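PDB 6MCA: ankyrin repeat domain protein from Legionella pneumophila subsp. pneumophila, which is a bacterial effector, AnkH, that interacts with the host LARP7 component of the 7SK snRNP complex and is probably cysteine protease-like in part of its fold. Local coordinates for residues A[407-418]-A[436-447]. Residues are numbered along the deposited sequence; the frame is centred on the assembly and turned at random.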
loop_
_atom_site.group_PDB
_atom_site.type_symbol
_atom_site.label_atom_id
_atom_site.label_comp_id
_atom_site.label_asym_id
_atom_site.label_seq_id
_atom_site.Cartn_x
_atom_site.Cartn_y
_atom_site.Cartn_z
ATOM N N LYS A 407 -2.863 -19.447 -12.779
ATOM C CA LYS A 407 -1.597 -20.172 -12.817
ATOM C C LYS A 407 -0.588 -19.466 -13.713
ATOM O O LYS A 407 0.591 -19.352 -13.359
ATOM C CB LYS A 407 -1.821 -21.605 -13.296
ATOM C CG LYS A 407 -2.247 -22.581 -12.213
ATOM C CD LYS A 407 -1.985 -24.016 -12.645
ATOM C CE LYS A 407 -2.672 -25.009 -11.723
ATOM N NZ LYS A 407 -2.247 -26.407 -12.004
ATOM N N ALA A 408 -1.033 -18.985 -14.878
ATOM C CA ALA A 408 -0.138 -18.244 -15.762
ATOM C C ALA A 408 0.354 -16.963 -15.100
ATOM O O ALA A 408 1.539 -16.617 -15.197
ATOM C CB ALA A 408 -0.845 -17.928 -17.080
ATOM N N SER A 409 -0.542 -16.250 -14.414
ATOM C CA SER A 409 -0.145 -15.027 -13.721
ATOM C C SER A 409 0.887 -15.319 -12.634
ATOM O O SER A 409 1.903 -14.620 -12.516
ATOM C CB SER A 409 -1.375 -14.341 -13.128
ATOM O OG SER A 409 -1.002 -13.257 -12.298
ATOM N N ILE A 410 0.640 -16.354 -11.830
ATOM C CA ILE A 410 1.559 -16.702 -10.752
ATOM C C ILE A 410 2.903 -17.149 -11.315
ATOM O O ILE A 410 3.960 -16.824 -10.762
ATOM C CB ILE A 410 0.930 -17.776 -9.845
ATOM C CG1 ILE A 410 -0.274 -17.196 -9.097
ATOM C CG2 ILE A 410 1.952 -18.322 -8.861
ATOM C CD1 ILE A 410 -1.080 -18.224 -8.335
ATOM N N ALA A 411 2.889 -17.889 -12.428
ATOM C CA ALA A 411 4.141 -18.300 -13.052
ATOM C C ALA A 411 4.919 -17.097 -13.568
ATOM O O ALA A 411 6.148 -17.052 -13.452
ATOM C CB ALA A 411 3.864 -19.290 -14.183
ATOM N N ALA A 412 4.220 -16.112 -14.137
ATOM C CA ALA A 412 4.893 -14.891 -14.572
ATOM C C ALA A 412 5.519 -14.157 -13.392
ATOM O O ALA A 412 6.651 -13.667 -13.483
ATOM C CB ALA A 412 3.910 -13.983 -15.310
ATOM N N ILE A 413 4.798 -14.079 -12.271
ATOM C CA ILE A 413 5.341 -13.413 -11.085
ATOM C C ILE A 413 6.578 -14.146 -10.576
ATOM O O ILE A 413 7.593 -13.524 -10.230
ATOM C CB ILE A 413 4.260 -13.299 -9.994
ATOM C CG1 ILE A 413 3.086 -12.454 -10.491
ATOM C CG2 ILE A 413 4.844 -12.699 -8.723
ATOM C CD1 ILE A 413 1.888 -12.473 -9.567
ATOM N N LEU A 414 6.515 -15.480 -10.521
ATOM C CA LEU A 414 7.653 -16.259 -10.041
ATOM C C LEU A 414 8.852 -16.109 -10.969
ATOM O O LEU A 414 9.996 -16.012 -10.507
ATOM C CB LEU A 414 7.266 -17.731 -9.901
ATOM C CG LEU A 414 6.167 -18.072 -8.891
ATOM C CD1 LEU A 414 5.845 -19.559 -8.926
ATOM C CD2 LEU A 414 6.560 -17.637 -7.490
ATOM N N GLY A 415 8.611 -16.090 -12.281
ATOM C CA GLY A 415 9.700 -15.872 -13.218
ATOM C C GLY A 415 10.318 -14.495 -13.075
ATOM O O GLY A 415 11.536 -14.337 -13.190
ATOM N N GLY A 416 9.487 -13.482 -12.823
ATOM C CA GLY A 416 10.020 -12.158 -12.547
ATOM C C GLY A 416 10.915 -12.148 -11.324
ATOM O O GLY A 416 12.016 -11.588 -11.346
ATOM N N ILE A 417 10.450 -12.772 -10.237
ATOM C CA ILE A 417 11.276 -12.902 -9.034
ATOM C C ILE A 417 12.612 -13.548 -9.380
ATOM O O ILE A 417 13.684 -13.013 -9.071
ATOM C CB ILE A 417 10.538 -13.709 -7.951
ATOM C CG1 ILE A 417 9.253 -13.004 -7.520
ATOM C CG2 ILE A 417 11.451 -13.948 -6.754
ATOM C CD1 ILE A 417 8.507 -13.739 -6.425
ATOM N N LEU A 418 12.556 -14.703 -10.047
ATOM C CA LEU A 418 13.764 -15.470 -10.343
ATOM C C LEU A 418 14.746 -14.663 -11.183
ATOM O O LEU A 418 15.948 -14.629 -10.893
ATOM C CB LEU A 418 13.388 -16.770 -11.056
ATOM C CG LEU A 418 14.525 -17.604 -11.649
ATOM C CD1 LEU A 418 15.474 -18.083 -10.560
ATOM C CD2 LEU A 418 13.968 -18.777 -12.440
ATOM N N ILE A 436 11.234 -21.834 -6.852
ATOM C CA ILE A 436 10.558 -21.335 -8.047
ATOM C C ILE A 436 10.704 -22.318 -9.205
ATOM O O ILE A 436 9.743 -22.583 -9.940
ATOM C CB ILE A 436 11.100 -19.941 -8.413
ATOM C CG1 ILE A 436 10.721 -18.925 -7.333
ATOM C CG2 ILE A 436 10.578 -19.500 -9.769
ATOM C CD1 ILE A 436 11.595 -17.691 -7.322
ATOM N N LEU A 437 11.905 -22.872 -9.391
ATOM C CA LEU A 437 12.152 -23.810 -10.476
ATOM C C LEU A 437 11.375 -25.103 -10.302
ATOM O O LEU A 437 11.147 -25.807 -11.291
ATOM C CB LEU A 437 13.646 -24.112 -10.582
ATOM C CG LEU A 437 14.518 -22.978 -11.128
ATOM C CD1 LEU A 437 15.993 -23.344 -11.040
ATOM C CD2 LEU A 437 14.124 -22.632 -12.553
ATOM N N ASN A 438 10.973 -25.437 -9.071
ATOM C CA ASN A 438 10.047 -26.552 -8.894
ATOM C C ASN A 438 8.789 -26.379 -9.739
ATOM O O ASN A 438 8.207 -27.369 -10.198
ATOM C CB ASN A 438 9.671 -26.700 -7.419
ATOM C CG ASN A 438 10.411 -27.832 -6.742
ATOM O OD1 ASN A 438 11.339 -28.410 -7.307
ATOM N ND2 ASN A 438 9.999 -28.160 -5.523
ATOM N N ILE A 439 8.365 -25.139 -9.962
ATOM C CA ILE A 439 7.172 -24.847 -10.744
ATOM C C ILE A 439 7.516 -24.482 -12.184
ATOM O O ILE A 439 6.848 -24.933 -13.115
ATOM C CB ILE A 439 6.359 -23.724 -10.065
ATOM C CG1 ILE A 439 5.768 -24.216 -8.742
ATOM C CG2 ILE A 439 5.263 -23.212 -10.990
ATOM C CD1 ILE A 439 4.990 -23.159 -7.991
ATOM N N LEU A 440 8.559 -23.674 -12.386
ATOM C CA LEU A 440 8.876 -23.195 -13.727
ATOM C C LEU A 440 9.491 -24.261 -14.624
ATOM O O LEU A 440 9.708 -23.992 -15.810
ATOM C CB LEU A 440 9.812 -21.988 -13.649
ATOM C CG LEU A 440 9.154 -20.691 -13.181
ATOM C CD1 LEU A 440 10.092 -19.513 -13.385
ATOM C CD2 LEU A 440 7.840 -20.472 -13.915
ATOM N N ILE A 441 9.775 -25.453 -14.098
ATOM C CA ILE A 441 10.331 -26.526 -14.916
ATOM C C ILE A 441 9.249 -27.441 -15.482
ATOM O O ILE A 441 9.497 -28.133 -16.483
ATOM C CB ILE A 441 11.387 -27.290 -14.091
ATOM C CG1 ILE A 441 12.730 -26.582 -14.229
ATOM C CG2 ILE A 441 11.515 -28.757 -14.493
ATOM C CD1 ILE A 441 13.213 -26.477 -15.664
ATOM N N LEU A 442 8.048 -27.429 -14.901
ATOM C CA LEU A 442 6.916 -28.150 -15.469
ATOM C C LEU A 442 6.788 -27.859 -16.959
ATOM O O LEU A 442 7.067 -26.751 -17.426
ATOM C CB LEU A 442 5.623 -27.760 -14.749
ATOM C CG LEU A 442 5.595 -27.951 -13.232
ATOM C CD1 LEU A 442 4.308 -27.393 -12.640
ATOM C CD2 LEU A 442 5.764 -29.419 -12.881
ATOM N N ASP A 443 6.369 -28.878 -17.712
ATOM C CA ASP A 443 6.324 -28.751 -19.164
ATOM C C ASP A 443 5.328 -27.689 -19.610
ATOM O O ASP A 443 5.553 -27.017 -20.623
ATOM C CB ASP A 443 5.981 -30.102 -19.793
ATOM C CG ASP A 443 6.974 -31.187 -19.417
ATOM O OD1 ASP A 443 8.194 -30.930 -19.486
ATOM O OD2 ASP A 443 6.533 -32.293 -19.043
ATOM N N GLU A 444 4.233 -27.513 -18.870
ATOM C CA GLU A 444 3.187 -26.578 -19.263
ATOM C C GLU A 444 3.537 -25.125 -18.968
ATOM O O GLU A 444 2.780 -24.231 -19.363
ATOM C CB GLU A 444 1.874 -26.943 -18.564
ATOM C CG GLU A 444 0.620 -26.456 -19.279
ATOM C CD GLU A 444 -0.648 -26.763 -18.506
ATOM O OE1 GLU A 444 -0.580 -27.545 -17.536
ATOM O OE2 GLU A 444 -1.712 -26.215 -18.867
ATOM N N TYR A 445 4.657 -24.860 -18.291
ATOM C CA TYR A 445 5.020 -23.498 -17.930
ATOM C C TYR A 445 6.479 -23.168 -18.209
ATOM O O TYR A 445 6.875 -22.005 -18.055
ATOM C CB TYR A 445 4.688 -23.242 -16.452
ATOM C CG TYR A 445 3.200 -23.294 -16.208
ATOM C CD1 TYR A 445 2.401 -22.185 -16.449
ATOM C CD2 TYR A 445 2.587 -24.466 -15.786
ATOM C CE1 TYR A 445 1.036 -22.233 -16.249
ATOM C CE2 TYR A 445 1.223 -24.524 -15.584
ATOM C CZ TYR A 445 0.453 -23.404 -15.817
ATOM O OH TYR A 445 -0.908 -23.456 -15.620
ATOM N N TYR A 446 7.273 -24.147 -18.652
ATOM C CA TYR A 446 8.653 -23.888 -19.052
ATOM C C TYR A 446 8.760 -22.702 -20.002
ATOM O O TYR A 446 9.798 -22.030 -20.037
ATOM C CB TYR A 446 9.249 -25.138 -19.705
ATOM C CG TYR A 446 10.738 -25.056 -19.958
ATOM C CD1 TYR A 446 11.648 -25.210 -18.922
ATOM C CD2 TYR A 446 11.233 -24.818 -21.235
ATOM C CE1 TYR A 446 13.009 -25.135 -19.148
ATOM C CE2 TYR A 446 12.593 -24.740 -21.470
ATOM C CZ TYR A 446 13.476 -24.899 -20.423
ATOM O OH TYR A 446 14.831 -24.821 -20.655
ATOM N N TYR A 447 7.693 -22.423 -20.765
ATOM C CA TYR A 447 7.728 -21.322 -21.723
ATOM C C TYR A 447 8.189 -20.030 -21.068
ATOM O O TYR A 447 8.954 -19.265 -21.670
ATOM C CB TYR A 447 6.360 -21.141 -22.392
ATOM C CG TYR A 447 5.213 -20.705 -21.498
ATOM C CD1 TYR A 447 4.372 -21.643 -20.915
ATOM C CD2 TYR A 447 4.943 -19.359 -21.277
ATOM C CE1 TYR A 447 3.312 -21.256 -20.114
ATOM C CE2 TYR A 447 3.884 -18.962 -20.474
ATOM C CZ TYR A 447 3.072 -19.917 -19.896
ATOM O OH TYR A 447 2.017 -19.535 -19.099
#
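Leu440 is a knob of helix 427-440 in a hole of helix 404-421: its side chain drops in among Ala411, Leu414, Gly415 and Leu418. The two methyls divide the work. CD1 lies against the bare backbone of Gly415, 3.7 Å from its CA, while CD2 points along the partner helix to Ala411, 4.2 Å from CB. Leu418 slides past Leu440 in the opposite direction, and its CD2 meets CD2 of Leu437, a side chain it crosses nearly at a right angle.

One turn before Leu440, Ile436 spreads its two branches over Leu414 and Ile417. Its CG2, anti to the backbone N, sits 3.8 Å from CB of Leu414, and the other branch carries CD1 to CG2 of Ile417, also at 3.8 Å. Leu414 in turn sends CD1 across the end of Ile439, roughly perpendicular to it. These consecutive helices belong to an all-helical C-terminal region: Leu392 of helix 373-399 touches Leu414 and Ile436, and Leu449 of helix 447-458 packs on Leu418, Leu437 and Leu440.

Five residues after Leu440, Tyr445 turns its ring back to helix 404-421. With CG beside the backbone N (chi1 -66°), the ring reaches Ala411, whose CB is 4.0 Å from CD1, and its hydroxyl end lies across the aliphatic part of Lys407. Phe399 meets the Tyr445 ring edge-to-face and makes a cation-pi contact with Lys407. Farther out, Tyr447 brings OH to 3.9 Å from CB of Ala408.

The axes of segments 407-418 and 436-440 approach to 10.0 Å at a crossing angle of -134°. Cohesion comes from apolar contact and burial of methyl groups, with one knob-into-hole fit and side-chain polar groups gathered at the Lys407, Tyr445 and Tyr447 end.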